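Local coordinates for protein DNA-(apurinic or apyrimidinic site) endonuclease 2 (Xenopus laevis, PDB 6WCD) that cleaves DNA as a 3'-5' exonuclease and weak apurinic/apyrimidinic endonuclease in the repair of oxidative and alkylation damage, at residues Leu163-Ala168 with Leu211-Gly216. Residues are numbered along the deposited sequence; the frame is centred on the assembly and turned at random.
Sequences LLQTRA and LNQFLG
Gln165 reaches across to Gln213 and Phe214 on a fully extended chain, its CG anti to the backbone N (chi1 178°), while Gln213 holds CG between its own N and carbonyl carbon (chi1 58°) and bends at chi2, bringing its amide round to meet the incoming one. The contact joins helices 152-173 and 206-214, which pack side by side on one sheet of the DNase I-like fold in the catalytic domain. The two amides form a reciprocal pair: Gln213 NE2 donates to Gln165 OE1 at 2.9 Å, tilted from that carbonyl's plane, and Gln165 NE2 returns a bond to Gln213 OE1 at 3.2 Å, lying in the carbonyl plane on a lone pair. The amide planes are twisted 39° apart. Outside the pair, Gln213 NE2 also bonds to Trp210 O and Gln165 NE2 to Glu169 OE2, so both amide nitrogens are held twice. A leucine in place of Gln165 would probably leave Gln213 OE1 without its donor and the Gln213 amide held mainly through Trp210 O. On the side toward the sheet, the Phe214 ring slides past the aliphatic part of Gln165 in the opposite direction and also touches Ile180 of strand 177-181 and Leu276 of strand 269-278. Gln165 CG meets the ring obliquely, 3.6 Å from Phe214 CD1.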
ATOM      1  N   LEU A 163      10.489  -0.477  10.608  1.00 13.94           N
ATOM      2  CA  LEU A 163      10.346  -1.840  10.080  1.00 14.65           C
ATOM      3  C   LEU A 163      10.084  -1.854   8.572  1.00 13.56           C
ATOM      4  O   LEU A 163      10.625  -2.705   7.838  1.00 15.05           O
ATOM      5  CB  LEU A 163       9.218  -2.566  10.829  1.00 15.82           C
ATOM      6  CG  LEU A 163       8.942  -4.037  10.446  1.00 16.57           C
ATOM      7  CD1 LEU A 163      10.180  -4.825  10.771  1.00 19.70           C
ATOM      8  CD2 LEU A 163       7.722  -4.529  11.245  1.00 18.98           C
ATOM      9  N   LEU A 164       9.224  -0.980   8.091  1.00 12.62           N
ATOM     10  CA  LEU A 164       8.949  -0.870   6.663  1.00 12.67           C
ATOM     11  C   LEU A 164      10.212  -0.575   5.885  1.00 14.16           C
ATOM     12  O   LEU A 164      10.481  -1.231   4.872  1.00 14.91           O
ATOM     13  CB  LEU A 164       7.910   0.225   6.455  1.00 13.45           C
ATOM     14  CG  LEU A 164       7.644   0.632   5.003  1.00 13.63           C
ATOM     15  CD1 LEU A 164       7.125  -0.546   4.185  1.00 14.50           C
ATOM     16  CD2 LEU A 164       6.617   1.769   5.024  1.00 15.25           C
ATOM     17  N   GLN A 165      11.018   0.385   6.345  1.00 14.18           N
ATOM     18  CA  GLN A 165      12.284   0.672   5.671  1.00 15.00           C
ATOM     19  C   GLN A 165      13.189  -0.538   5.662  1.00 14.75           C
ATOM     20  O   GLN A 165      13.808  -0.874   4.620  1.00 16.34           O
ATOM     21  CB  GLN A 165      12.960   1.880   6.316  1.00 17.22           C
ATOM     22  CG  GLN A 165      14.278   2.200   5.717  1.00 16.46           C
ATOM     23  CD  GLN A 165      14.797   3.530   6.135  1.00 21.18           C
ATOM     24  OE1 GLN A 165      14.321   4.130   7.091  1.00 23.55           O
ATOM     25  NE2 GLN A 165      15.843   3.992   5.437  1.00 24.41           N
ATOM     26  N   THR A 166      13.323  -1.187   6.807  1.00 15.66           N
ATOM     27  CA  THR A 166      14.195  -2.355   6.903  1.00 15.21           C
ATOM     28  C   THR A 166      13.786  -3.405   5.886  1.00 15.58           C
ATOM     29  O   THR A 166      14.623  -3.975   5.177  1.00 17.37           O
ATOM     30  CB  THR A 166      14.136  -2.917   8.320  1.00 17.93           C
ATOM     31  OG1 THR A 166      14.671  -1.963   9.247  1.00 20.93           O
ATOM     32  CG2 THR A 166      15.009  -4.173   8.439  1.00 19.51           C
ATOM     33  N   ARG A 167      12.501  -3.712   5.822  1.00 15.12           N
ATOM     34  CA  ARG A 167      12.060  -4.782   4.937  1.00 14.70           C
ATOM     35  C   ARG A 167      12.218  -4.388   3.471  1.00 14.04           C
ATOM     36  O   ARG A 167      12.665  -5.187   2.650  1.00 15.60           O
ATOM     37  CB  ARG A 167      10.609  -5.147   5.242  1.00 15.09           C
ATOM     38  CG  ARG A 167      10.091  -6.296   4.372  1.00 14.05           C
ATOM     39  CD  ARG A 167      10.826  -7.589   4.699  1.00 14.83           C
ATOM     40  NE  ARG A 167      10.390  -8.742   3.913  1.00 15.72           N
ATOM     41  CZ  ARG A 167       9.275  -9.417   4.146  1.00 17.90           C
ATOM     42  NH1 ARG A 167       8.450  -9.041   5.086  1.00 17.02           N
ATOM     43  NH2 ARG A 167       8.962 -10.490   3.401  1.00 17.86           N
ATOM     44  N   ALA A 168      11.784  -3.177   3.114  1.00 14.90           N
ATOM     45  CA  ALA A 168      11.803  -2.758   1.715  1.00 14.44           C
ATOM     46  C   ALA A 168      13.218  -2.704   1.185  1.00 16.53           C
ATOM     47  O   ALA A 168      13.480  -3.141   0.049  1.00 16.82           O
ATOM     48  CB  ALA A 168      11.127  -1.410   1.586  1.00 15.61           C
ATOM     49  N   LEU A 211      10.737  10.191   6.398  1.00 20.04           N
ATOM     50  CA  LEU A 211      10.498  10.240   4.963  1.00 23.39           C
ATOM     51  C   LEU A 211      11.646  10.915   4.235  1.00 26.07           C
ATOM     52  O   LEU A 211      12.044  10.467   3.139  1.00 26.31           O
ATOM     53  CB  LEU A 211       9.216  11.015   4.678  1.00 32.94           C
ATOM     54  CG  LEU A 211       7.979  10.339   4.145  1.00 38.26           C
ATOM     55  CD1 LEU A 211       7.058  11.397   3.588  1.00 33.40           C
ATOM     56  CD2 LEU A 211       8.270   9.259   3.122  1.00 23.10           C
ATOM     57  N   ASN A 212      12.170  12.031   4.788  1.00 21.17           N
ATOM     58  CA  ASN A 212      13.243  12.756   4.151  1.00 22.39           C
ATOM     59  C   ASN A 212      14.441  11.862   3.888  1.00 26.39           C
ATOM     60  O   ASN A 212      15.122  12.028   2.871  1.00 31.50           O
ATOM     61  CB  ASN A 212      13.688  13.946   4.997  1.00 25.82           C
ATOM     62  CG  ASN A 212      12.691  15.107   5.024  1.00 36.27           C
ATOM     63  OD1 ASN A 212      11.910  15.296   4.115  1.00 36.34           O
ATOM     64  ND2 ASN A 212      12.776  15.937   6.082  1.00 44.64           N
ATOM     65  N   GLN A 213      14.787  10.970   4.828  1.00 22.34           N
ATOM     66  CA  GLN A 213      15.938  10.105   4.598  1.00 23.64           C
ATOM     67  C   GLN A 213      15.586   8.847   3.831  1.00 24.62           C
ATOM     68  O   GLN A 213      16.485   8.243   3.220  1.00 27.63           O
ATOM     69  CB  GLN A 213      16.643   9.752   5.921  1.00 23.92           C
ATOM     70  CG  GLN A 213      15.783   9.073   6.938  1.00 25.51           C
ATOM     71  CD  GLN A 213      15.691   7.574   6.724  1.00 24.74           C
ATOM     72  OE1 GLN A 213      16.691   6.890   6.461  1.00 29.08           O
ATOM     73  NE2 GLN A 213      14.505   7.060   6.862  1.00 22.81           N
ATOM     74  N   PHE A 214      14.312   8.458   3.798  1.00 19.99           N
ATOM     75  CA  PHE A 214      13.912   7.267   3.068  1.00 20.93           C
ATOM     76  C   PHE A 214      13.841   7.551   1.567  1.00 20.57           C
ATOM     77  O   PHE A 214      14.173   6.677   0.731  1.00 21.18           O
ATOM     78  CB  PHE A 214      12.543   6.783   3.594  1.00 20.66           C
ATOM     79  CG  PHE A 214      12.095   5.501   3.011  1.00 19.53           C
ATOM     80  CD1 PHE A 214      12.833   4.339   3.190  1.00 17.41           C
ATOM     81  CD2 PHE A 214      10.931   5.439   2.311  1.00 21.44           C
ATOM     82  CE1 PHE A 214      12.442   3.155   2.654  1.00 19.66           C
ATOM     83  CE2 PHE A 214      10.514   4.230   1.768  1.00 26.63           C
ATOM     84  CZ  PHE A 214      11.274   3.105   1.960  1.00 20.27           C
ATOM     85  N   LEU A 215      13.465   8.772   1.214  1.00 22.01           N
ATOM     86  CA  LEU A 215      13.287   9.167  -0.182  1.00 20.27           C
ATOM     87  C   LEU A 215      14.534   9.850  -0.702  1.00 24.49           C
ATOM     88  O   LEU A 215      15.190  10.605   0.012  1.00 25.74           O
ATOM     89  CB  LEU A 215      12.094  10.107  -0.342  1.00 19.29           C
ATOM     90  CG  LEU A 215      10.748   9.541   0.070  1.00 22.05           C
ATOM     91  CD1 LEU A 215       9.674  10.582  -0.093  1.00 29.12           C
ATOM     92  CD2 LEU A 215      10.402   8.335  -0.750  1.00 22.01           C
ATOM     93  N   GLY A 216      14.836   9.591  -1.962  1.00 21.70           N
ATOM     94  CA  GLY A 216      15.844  10.329  -2.656  1.00 22.97           C
ATOM     95  C   GLY A 216      15.260  11.472  -3.444  1.00 29.47           C
ATOM     96  O   GLY A 216      14.066  11.583  -3.669  1.00 27.76           O
TER